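Malate dehydrogenase (Naegleria fowleri, PDB 6UM4) probably catalyses the reversible, NAD(P)-dependent oxidation of malate to oxaloacetate. Local coordinates at residues P96-T101 and Q127-R132; F274-N279 and W353-I358; T283-L288 and E311-V316. One frame throughout, in Å; residues are numbered along the deposited sequence.

Interaction 1 of 3, residues P96-T101 and Q127-R132; sequences PPVTIT and QPVKLR
The first beta-alpha-beta unit of the Rossmann-type nucleotide-binding domain brings 96-101 and 127-132 together: strands 98-102 and 129-134 run parallel in one sheet, joined by the crossover helix 108-118. Their short axes approach to 4.7 Å at 27°. V98 N donates to P128 O, K130 N to V98 O, I100 N to K130 O at 2.8 Å with an N-H...O angle of 173°, and R132 N to I100 O. V98 and I100 thus each bond the residues flanking their partners V129 and L131, the parallel pattern. On one face, I100 CD1 packs on V129 CG1 at 3.8 Å, and I100 and L131 both touch I117 of the crossover helix. On the other, T99 CG2 meets R132 CD at 3.6 Å, while the guanidinium end of R132 is held by D169 O and a cation-pi contact with Y162. The extended K130 chain lies alongside the P97 ring, K130 CE 4.0 Å from P97 CG. Ahead of the strands, the Q127 amide ties the two chains. With CG anti to the backbone N (chi1 178°) and the chain bent at chi2, Q127 NE2 binds P96 O at 2.7 Å and, on an in-plane lone pair, P128 O at 3.0 Å, which also accepts from V98 N.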
loop_
_atom_site.group_PDB
_atom_site.type_symbol
_atom_site.label_atom_id
_atom_site.label_comp_id
_atom_site.label_asym_id
_atom_site.label_seq_id
_atom_site.Cartn_x
_atom_site.Cartn_y
_atom_site.Cartn_z
ATOM N N PRO A 96 12.884 15.799 13.681
ATOM C CA PRO A 96 14.094 15.022 13.434
ATOM C C PRO A 96 13.730 13.609 13.041
ATOM O O PRO A 96 12.647 13.107 13.396
ATOM C CB PRO A 96 14.827 15.072 14.782
ATOM C CG PRO A 96 13.762 15.375 15.775
ATOM C CD PRO A 96 12.813 16.279 15.071
ATOM N N PRO A 97 14.571 12.939 12.266
ATOM C CA PRO A 97 14.195 11.621 11.745
ATOM C C PRO A 97 14.144 10.544 12.818
ATOM O O PRO A 97 14.834 10.611 13.836
ATOM C CB PRO A 97 15.287 11.326 10.709
ATOM C CG PRO A 97 16.448 12.141 11.140
ATOM C CD PRO A 97 15.874 13.392 11.746
ATOM N N VAL A 98 13.298 9.541 12.576
ATOM C CA VAL A 98 13.274 8.323 13.374
ATOM C C VAL A 98 13.684 7.158 12.473
ATOM O O VAL A 98 13.567 7.214 11.244
ATOM C CB VAL A 98 11.892 8.064 14.004
ATOM C CG1 VAL A 98 11.477 9.249 14.856
ATOM C CG2 VAL A 98 10.861 7.785 12.893
ATOM N N THR A 99 14.164 6.091 13.106
ATOM C CA THR A 99 14.662 4.896 12.432
ATOM C C THR A 99 13.731 3.712 12.691
ATOM O O THR A 99 13.426 3.403 13.852
ATOM C CB THR A 99 16.068 4.575 12.940
ATOM O OG1 THR A 99 16.945 5.627 12.568
ATOM C CG2 THR A 99 16.584 3.276 12.348
ATOM N N ILE A 100 13.312 3.025 11.625
ATOM C CA ILE A 100 12.400 1.886 11.731
ATOM C C ILE A 100 13.083 0.660 11.136
ATOM O O ILE A 100 13.440 0.658 9.954
ATOM C CB ILE A 100 11.070 2.143 11.003
ATOM C CG1 ILE A 100 10.473 3.498 11.385
ATOM C CG2 ILE A 100 10.068 1.039 11.317
ATOM C CD1 ILE A 100 9.700 4.146 10.207
ATOM N N THR A 101 13.213 -0.399 11.923
ATOM C CA THR A 101 13.743 -1.672 11.435
ATOM C C THR A 101 12.593 -2.605 11.066
ATOM O O THR A 101 11.688 -2.819 11.871
ATOM C CB THR A 101 14.629 -2.340 12.492
ATOM O OG1 THR A 101 15.650 -1.425 12.904
ATOM C CG2 THR A 101 15.274 -3.601 11.939
ATOM N N GLN A 127 7.048 13.593 9.740
ATOM C CA GLN A 127 8.023 12.762 10.444
ATOM C C GLN A 127 8.906 12.018 9.450
ATOM O O GLN A 127 8.504 10.958 8.936
ATOM C CB GLN A 127 7.315 11.765 11.364
ATOM C CG GLN A 127 8.260 10.832 12.105
ATOM C CD GLN A 127 9.250 11.604 12.950
ATOM O OE1 GLN A 127 8.888 12.158 13.978
ATOM N NE2 GLN A 127 10.493 11.653 12.516
ATOM N N PRO A 128 10.115 12.511 9.172
ATOM C CA PRO A 128 11.032 11.791 8.278
ATOM C C PRO A 128 11.399 10.423 8.824
ATOM O O PRO A 128 11.506 10.219 10.033
ATOM C CB PRO A 128 12.268 12.703 8.228
ATOM C CG PRO A 128 11.775 14.045 8.630
ATOM C CD PRO A 128 10.681 13.796 9.619
ATOM N N VAL A 129 11.628 9.480 7.916
ATOM C CA VAL A 129 11.861 8.099 8.309
ATOM C C VAL A 129 13.118 7.555 7.653
ATOM O O VAL A 129 13.504 7.958 6.552
ATOM C CB VAL A 129 10.648 7.197 7.980
ATOM C CG1 VAL A 129 9.466 7.629 8.786
ATOM C CG2 VAL A 129 10.308 7.299 6.501
ATOM N N LYS A 130 13.783 6.665 8.382
ATOM C CA LYS A 130 14.876 5.847 7.886
ATOM C C LYS A 130 14.498 4.389 8.069
ATOM O O LYS A 130 14.117 3.977 9.173
ATOM C CB LYS A 130 16.182 6.152 8.615
ATOM C CG LYS A 130 16.645 7.596 8.490
ATOM C CD LYS A 130 17.967 7.810 9.189
ATOM C CE LYS A 130 18.376 9.275 9.112
ATOM N NZ LYS A 130 19.757 9.481 9.621
ATOM N N LEU A 131 14.616 3.615 7.002
ATOM C CA LEU A 131 14.247 2.207 7.013
ATOM C C LEU A 131 15.507 1.364 7.075
ATOM O O LEU A 131 16.420 1.540 6.263
ATOM C CB LEU A 131 13.434 1.854 5.769
ATOM C CG LEU A 131 12.002 2.387 5.702
ATOM C CD1 LEU A 131 11.390 2.084 4.333
ATOM C CD2 LEU A 131 11.203 1.765 6.799
ATOM N N ARG A 132 15.555 0.454 8.033
ATOM C CA ARG A 132 16.603 -0.549 8.101
ATOM C C ARG A 132 15.933 -1.886 7.839
ATOM O O ARG A 132 15.189 -2.391 8.687
ATOM C CB ARG A 132 17.316 -0.506 9.453
ATOM C CG ARG A 132 18.038 0.829 9.703
ATOM C CD ARG A 132 18.835 0.822 11.021
ATOM N NE ARG A 132 20.109 0.131 10.896
ATOM C CZ ARG A 132 21.223 0.711 10.438
ATOM N NH1 ARG A 132 21.162 1.923 9.892
ATOM N NH2 ARG A 132 22.363 0.025 10.384
#

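Interaction 2 of 3, residues F274-N279 and W353-I358; sequences FAIWGN and WVSMAI
S355 turns its OG anti to its own carbonyl carbon and beside its backbone N (chi1 -61°), and from there the hydroxyl reaches the I276 amide: I276 N donates to S355 OG at 2.6 Å, with an N-H...O angle of 165°. S355 OG also lies 3.3 Å from A275 CA, and it is hydrogen-bonded to H253 ND1, a link from this junction to helix 250-264. W353 has the same first torsion, which sets its indole beside F274 and A275; W353 CB lies 3.7 Å from F274 O, and W353 CE3 is 4.4 Å from A275 CB, an oblique approach. A water bridges the backbones at the W353 end, accepting from F274 N at 3.2 Å and donating to W353 O at 2.7 Å. No direct backbone-to-backbone bond joins the segments, although the short axes of 275-277 and 353-358 are only 23° from parallel; they stand 6.0 Å apart. The contact joins two antiparallel sheets of the alpha/beta C-terminal domain of the lactate/malate dehydrogenase family: A275 and W277 pair with D287 and Y285, V354 and M356 with V376 and M374. Helix 250-264 packs against F274 and I276, and helix 332-348 against V354 and M356.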
loop_
_atom_site.group_PDB
_atom_site.type_symbol
_atom_site.label_atom_id
_atom_site.label_comp_id
_atom_site.label_asym_id
_atom_site.label_seq_id
_atom_site.Cartn_x
_atom_site.Cartn_y
_atom_site.Cartn_z
ATOM N N PHE A 274 -15.188 -2.443 20.765
ATOM C CA PHE A 274 -14.933 -3.811 20.334
ATOM C C PHE A 274 -13.506 -4.198 20.712
ATOM O O PHE A 274 -12.611 -3.348 20.740
ATOM C CB PHE A 274 -15.133 -3.959 18.802
ATOM C CG PHE A 274 -14.873 -5.349 18.292
ATOM C CD1 PHE A 274 -15.718 -6.394 18.659
ATOM C CD2 PHE A 274 -13.786 -5.615 17.487
ATOM C CE1 PHE A 274 -15.483 -7.685 18.212
ATOM C CE2 PHE A 274 -13.544 -6.888 17.025
ATOM C CZ PHE A 274 -14.390 -7.930 17.386
ATOM N N ALA A 275 -13.288 -5.485 20.991
ATOM C CA ALA A 275 -11.952 -5.931 21.378
ATOM C C ALA A 275 -11.772 -7.423 21.111
ATOM O O ALA A 275 -12.729 -8.198 21.134
ATOM C CB ALA A 275 -11.679 -5.638 22.856
ATOM N N ILE A 276 -10.520 -7.804 20.890
ATOM C CA ILE A 276 -10.075 -9.194 20.794
ATOM C C ILE A 276 -9.308 -9.536 22.073
ATOM O O ILE A 276 -8.398 -8.799 22.461
ATOM C CB ILE A 276 -9.192 -9.379 19.546
ATOM C CG1 ILE A 276 -9.937 -8.903 18.293
ATOM C CG2 ILE A 276 -8.684 -10.792 19.408
ATOM C CD1 ILE A 276 -11.145 -9.749 17.907
ATOM N N TRP A 277 -9.686 -10.629 22.744
ATOM C CA TRP A 277 -8.950 -11.118 23.911
ATOM C C TRP A 277 -8.128 -12.350 23.545
ATOM O O TRP A 277 -8.557 -13.190 22.752
ATOM C CB TRP A 277 -9.881 -11.507 25.066
ATOM C CG TRP A 277 -10.765 -10.428 25.629
ATOM C CD1 TRP A 277 -11.963 -10.008 25.125
ATOM C CD2 TRP A 277 -10.567 -9.696 26.846
ATOM N NE1 TRP A 277 -12.486 -9.013 25.908
ATOM C CE2 TRP A 277 -11.659 -8.816 26.985
ATOM C CE3 TRP A 277 -9.564 -9.684 27.818
ATOM C CZ2 TRP A 277 -11.777 -7.939 28.057
ATOM C CZ3 TRP A 277 -9.680 -8.813 28.872
ATOM C CH2 TRP A 277 -10.780 -7.948 28.985
ATOM N N GLY A 278 -6.956 -12.482 24.164
ATOM C CA GLY A 278 -6.248 -13.753 24.112
ATOM C C GLY A 278 -5.113 -13.866 23.103
ATOM O O GLY A 278 -4.368 -12.912 22.870
ATOM N N ASN A 279 -4.980 -15.045 22.510
ATOM C CA ASN A 279 -3.897 -15.388 21.603
ATOM C C ASN A 279 -4.254 -14.979 20.174
ATOM O O ASN A 279 -5.413 -15.073 19.755
ATOM C CB ASN A 279 -3.673 -16.902 21.683
ATOM C CG ASN A 279 -2.333 -17.329 21.180
ATOM O OD1 ASN A 279 -1.497 -16.502 20.873
ATOM N ND2 ASN A 279 -2.113 -18.640 21.102
ATOM N N TRP A 353 -11.425 2.057 21.421
ATOM C CA TRP A 353 -10.773 0.830 21.851
ATOM C C TRP A 353 -10.072 0.192 20.663
ATOM O O TRP A 353 -10.656 0.049 19.583
ATOM C CB TRP A 353 -11.775 -0.184 22.396
ATOM C CG TRP A 353 -12.524 0.183 23.612
ATOM C CD1 TRP A 353 -12.578 1.400 24.218
ATOM C CD2 TRP A 353 -13.389 -0.684 24.358
ATOM N NE1 TRP A 353 -13.427 1.342 25.307
ATOM C CE2 TRP A 353 -13.934 0.071 25.409
ATOM C CE3 TRP A 353 -13.755 -2.029 24.233
ATOM C CZ2 TRP A 353 -14.816 -0.476 26.336
ATOM C CZ3 TRP A 353 -14.639 -2.567 25.157
ATOM C CH2 TRP A 353 -15.159 -1.792 26.187
ATOM N N VAL A 354 -8.831 -0.229 20.866
ATOM C CA VAL A 354 -8.178 -1.096 19.903
ATOM C C VAL A 354 -7.661 -2.302 20.670
ATOM O O VAL A 354 -7.598 -2.304 21.904
ATOM C CB VAL A 354 -7.046 -0.379 19.120
ATOM C CG1 VAL A 354 -7.620 0.788 18.339
ATOM C CG2 VAL A 354 -5.932 0.095 20.061
ATOM N N SER A 355 -7.378 -3.365 19.924
ATOM C CA SER A 355 -6.802 -4.578 20.485
ATOM C C SER A 355 -5.305 -4.602 20.216
ATOM O O SER A 355 -4.864 -4.304 19.104
ATOM C CB SER A 355 -7.457 -5.833 19.908
ATOM O OG SER A 355 -8.848 -5.891 20.200
ATOM N N MET A 356 -4.544 -4.944 21.250
ATOM C CA MET A 356 -3.113 -5.200 21.215
ATOM C C MET A 356 -2.839 -6.368 22.149
ATOM O O MET A 356 -3.466 -6.464 23.206
ATOM C CB MET A 356 -2.304 -3.976 21.685
ATOM C CG MET A 356 -2.484 -2.706 20.809
ATOM S SD MET A 356 -1.727 -1.233 21.561
ATOM C CE MET A 356 0.011 -1.485 21.175
ATOM N N ALA A 357 -1.924 -7.262 21.754
ATOM C CA ALA A 357 -1.416 -8.321 22.631
ATOM C C ALA A 357 -0.260 -7.764 23.454
ATOM O O ALA A 357 0.808 -7.462 22.907
ATOM C CB ALA A 357 -0.965 -9.532 21.819
ATOM N N ILE A 358 -0.451 -7.665 24.766
ATOM C CA ILE A 358 0.458 -6.897 25.616
ATOM C C ILE A 358 0.904 -7.779 26.780
ATOM O O ILE A 358 0.261 -8.800 27.082
ATOM C CB ILE A 358 -0.215 -5.597 26.116
ATOM C CG1 ILE A 358 -1.288 -5.937 27.162
ATOM C CG2 ILE A 358 -0.892 -4.853 24.950
ATOM C CD1 ILE A 358 -2.031 -4.740 27.708
HETATM O O HOH W 1 -13.245 -0.490 19.172
#

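Interaction 3 of 3, residues T283-L288 and E311-V316; sequences TQYPDL and EFIPNV
P286 meets three residues of helix 305-317, one from each carbon of its ring beyond CA. CB lies 3.7 Å from F312 CE2, approaching that ring obliquely; CG lies 3.8 Å from V316 CG1; and CD, bonded back to the backbone N, lies 3.9 Å from I313 CG2. The pyrrolidine thus spans F312, I313 and V316, residues spaced i, i+1 and i+4 on the helix face turned to the strand. V316 reaches it with CG1 anti to the backbone N (chi1 177°), and the same methyl rests 3.8 Å from Q284 OE1. That oxygen is buried without a polar partner in the model, whereas Q284 NE2 bonds S281 O. Two more apolar contacts flank the proline. On the Y285 side, I313 CD1 comes to the ring edge near its plane, 3.7 Å from Y285 CE1, while Y285 OH is hydrogen-bonded to S396 OG. On the L288 side, L288 CD1 sits over one face of the F312 ring in a CH-pi contact, 3.7 Å from the centroid and 15° off the normal; V316 CG2 lies over the opposite face, offset toward the rim. No hydrogen bond crosses between the segments, and their short axes approach to 8.5 Å at 128°; just beyond them, Q317 NE2 is hydrogen-bonded to Q284 O. F274 and I276 of strand 271-277 also touch P286. The arrangement is a helix laid mainly by apolar packing against an edge strand of an antiparallel sheet, part of the alpha/beta C-terminal domain of the lactate/malate dehydrogenase family.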
loop_
_atom_site.group_PDB
_atom_site.type_symbol
_atom_site.label_atom_id
_atom_site.label_comp_id
_atom_site.label_asym_id
_atom_site.label_seq_id
_atom_site.Cartn_x
_atom_site.Cartn_y
_atom_site.Cartn_z
ATOM N N THR A 283 -8.046 -19.613 19.013
ATOM C CA THR A 283 -8.677 -19.558 20.328
ATOM C C THR A 283 -8.989 -18.137 20.765
ATOM O O THR A 283 -9.484 -17.934 21.882
ATOM C CB THR A 283 -7.790 -20.205 21.400
ATOM O OG1 THR A 283 -6.711 -19.320 21.729
ATOM C CG2 THR A 283 -7.250 -21.545 20.918
ATOM N N GLN A 284 -8.703 -17.155 19.925
ATOM C CA GLN A 284 -8.988 -15.777 20.276
ATOM C C GLN A 284 -10.457 -15.626 20.632
ATOM O O GLN A 284 -11.317 -16.397 20.191
ATOM C CB GLN A 284 -8.646 -14.859 19.104
ATOM C CG GLN A 284 -9.595 -15.038 17.944
ATOM C CD GLN A 284 -9.187 -14.234 16.740
ATOM O OE1 GLN A 284 -9.606 -13.086 16.586
ATOM N NE2 GLN A 284 -8.419 -14.852 15.842
ATOM N N TYR A 285 -10.744 -14.632 21.455
ATOM C CA TYR A 285 -12.126 -14.342 21.787
ATOM C C TYR A 285 -12.491 -12.969 21.267
ATOM O O TYR A 285 -12.148 -11.957 21.893
ATOM C CB TYR A 285 -12.374 -14.434 23.296
ATOM C CG TYR A 285 -13.766 -14.006 23.661
ATOM C CD1 TYR A 285 -14.875 -14.458 22.932
ATOM C CD2 TYR A 285 -13.982 -13.121 24.694
ATOM C CE1 TYR A 285 -16.142 -14.046 23.251
ATOM C CE2 TYR A 285 -15.254 -12.710 25.019
ATOM C CZ TYR A 285 -16.324 -13.173 24.296
ATOM O OH TYR A 285 -17.581 -12.754 24.640
ATOM N N PRO A 286 -13.161 -12.875 20.118
ATOM C CA PRO A 286 -13.703 -11.587 19.671
ATOM C C PRO A 286 -14.903 -11.223 20.535
ATOM O O PRO A 286 -15.893 -11.955 20.576
ATOM C CB PRO A 286 -14.114 -11.859 18.216
ATOM C CG PRO A 286 -13.567 -13.249 17.879
ATOM C CD PRO A 286 -13.492 -13.963 19.186
ATOM N N ASP A 287 -14.822 -10.091 21.222
ATOM C CA ASP A 287 -15.731 -9.792 22.322
ATOM C C ASP A 287 -16.667 -8.666 21.903
ATOM O O ASP A 287 -16.228 -7.523 21.730
ATOM C CB ASP A 287 -14.934 -9.424 23.578
ATOM C CG ASP A 287 -15.815 -9.258 24.817
ATOM O OD1 ASP A 287 -17.039 -9.498 24.737
ATOM O OD2 ASP A 287 -15.265 -8.910 25.883
ATOM N N LEU A 288 -17.950 -8.997 21.727
ATOM C CA LEU A 288 -19.000 -8.030 21.436
ATOM C C LEU A 288 -19.745 -7.582 22.686
ATOM O O LEU A 288 -20.716 -6.829 22.568
ATOM C CB LEU A 288 -20.018 -8.612 20.441
ATOM C CG LEU A 288 -19.555 -8.703 18.976
ATOM C CD1 LEU A 288 -20.559 -9.402 18.067
ATOM C CD2 LEU A 288 -19.225 -7.326 18.457
ATOM N N GLU A 311 -21.654 -17.967 14.341
ATOM C CA GLU A 311 -21.223 -17.344 13.104
ATOM C C GLU A 311 -20.119 -16.326 13.342
ATOM O O GLU A 311 -19.011 -16.473 12.811
ATOM C CB GLU A 311 -22.413 -16.702 12.389
ATOM C CG GLU A 311 -23.446 -17.707 11.922
ATOM C CD GLU A 311 -24.493 -17.082 11.014
ATOM O OE1 GLU A 311 -24.123 -16.464 9.982
ATOM O OE2 GLU A 311 -25.694 -17.189 11.352
ATOM N N PHE A 312 -20.410 -15.291 14.131
ATOM C CA PHE A 312 -19.472 -14.180 14.253
ATOM C C PHE A 312 -18.099 -14.661 14.706
ATOM O O PHE A 312 -17.100 -14.471 14.006
ATOM C CB PHE A 312 -20.018 -13.135 15.221
ATOM C CG PHE A 312 -19.073 -12.015 15.477
ATOM C CD1 PHE A 312 -18.878 -11.022 14.512
ATOM C CD2 PHE A 312 -18.350 -11.957 16.670
ATOM C CE1 PHE A 312 -18.001 -9.964 14.733
ATOM C CE2 PHE A 312 -17.460 -10.911 16.903
ATOM C CZ PHE A 312 -17.275 -9.913 15.939
ATOM N N ILE A 313 -18.027 -15.308 15.868
ATOM C CA ILE A 313 -16.727 -15.729 16.386
ATOM C C ILE A 313 -16.011 -16.671 15.429
ATOM O O ILE A 313 -14.817 -16.455 15.165
ATOM C CB ILE A 313 -16.875 -16.317 17.800
ATOM C CG1 ILE A 313 -17.161 -15.206 18.807
ATOM C CG2 ILE A 313 -15.591 -17.059 18.174
ATOM C CD1 ILE A 313 -17.371 -15.705 20.225
ATOM N N PRO A 314 -16.640 -17.724 14.899
ATOM C CA PRO A 314 -15.913 -18.577 13.943
ATOM C C PRO A 314 -15.528 -17.859 12.662
ATOM O O PRO A 314 -14.471 -18.152 12.096
ATOM C CB PRO A 314 -16.892 -19.727 13.674
ATOM C CG PRO A 314 -18.201 -19.280 14.188
ATOM C CD PRO A 314 -17.950 -18.294 15.264
ATOM N N ASN A 315 -16.366 -16.944 12.168
ATOM C CA ASN A 315 -16.006 -16.220 10.951
ATOM C C ASN A 315 -14.764 -15.368 11.174
ATOM O O ASN A 315 -13.916 -15.250 10.281
ATOM C CB ASN A 315 -17.160 -15.339 10.479
ATOM C CG ASN A 315 -18.301 -16.133 9.876
ATOM O OD1 ASN A 315 -18.126 -17.278 9.460
ATOM N ND2 ASN A 315 -19.474 -15.522 9.819
ATOM N N VAL A 316 -14.649 -14.765 12.361
ATOM C CA VAL A 316 -13.492 -13.950 12.676
ATOM C C VAL A 316 -12.261 -14.833 12.838
ATOM O O VAL A 316 -11.170 -14.487 12.375
ATOM C CB VAL A 316 -13.749 -13.114 13.944
ATOM C CG1 VAL A 316 -12.500 -12.330 14.302
ATOM C CG2 VAL A 316 -14.905 -12.161 13.755
#

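Interaction 1 belongs to the NAD-binding domain and is only partly buried; interactions 2 and 3 are buried contacts of the C-terminal domain, with centres about 27 and 36 Å from that of interaction 1. Their chemistry follows their place: regular parallel backbone pairing within one sheet in interaction 1, a serine hydroxyl and a water bridging two separate sheets in interaction 2, and apolar helix-on-sheet packing with no hydrogen bond between the two segments in interaction 3. The latter two, with centres about 12 Å apart, share a sheet in which strands 271-277 and 285-287 are neighbours. They touch directly: W277 NE1 lies 2.8 Å from D287 OD2, a probable hydrogen bond.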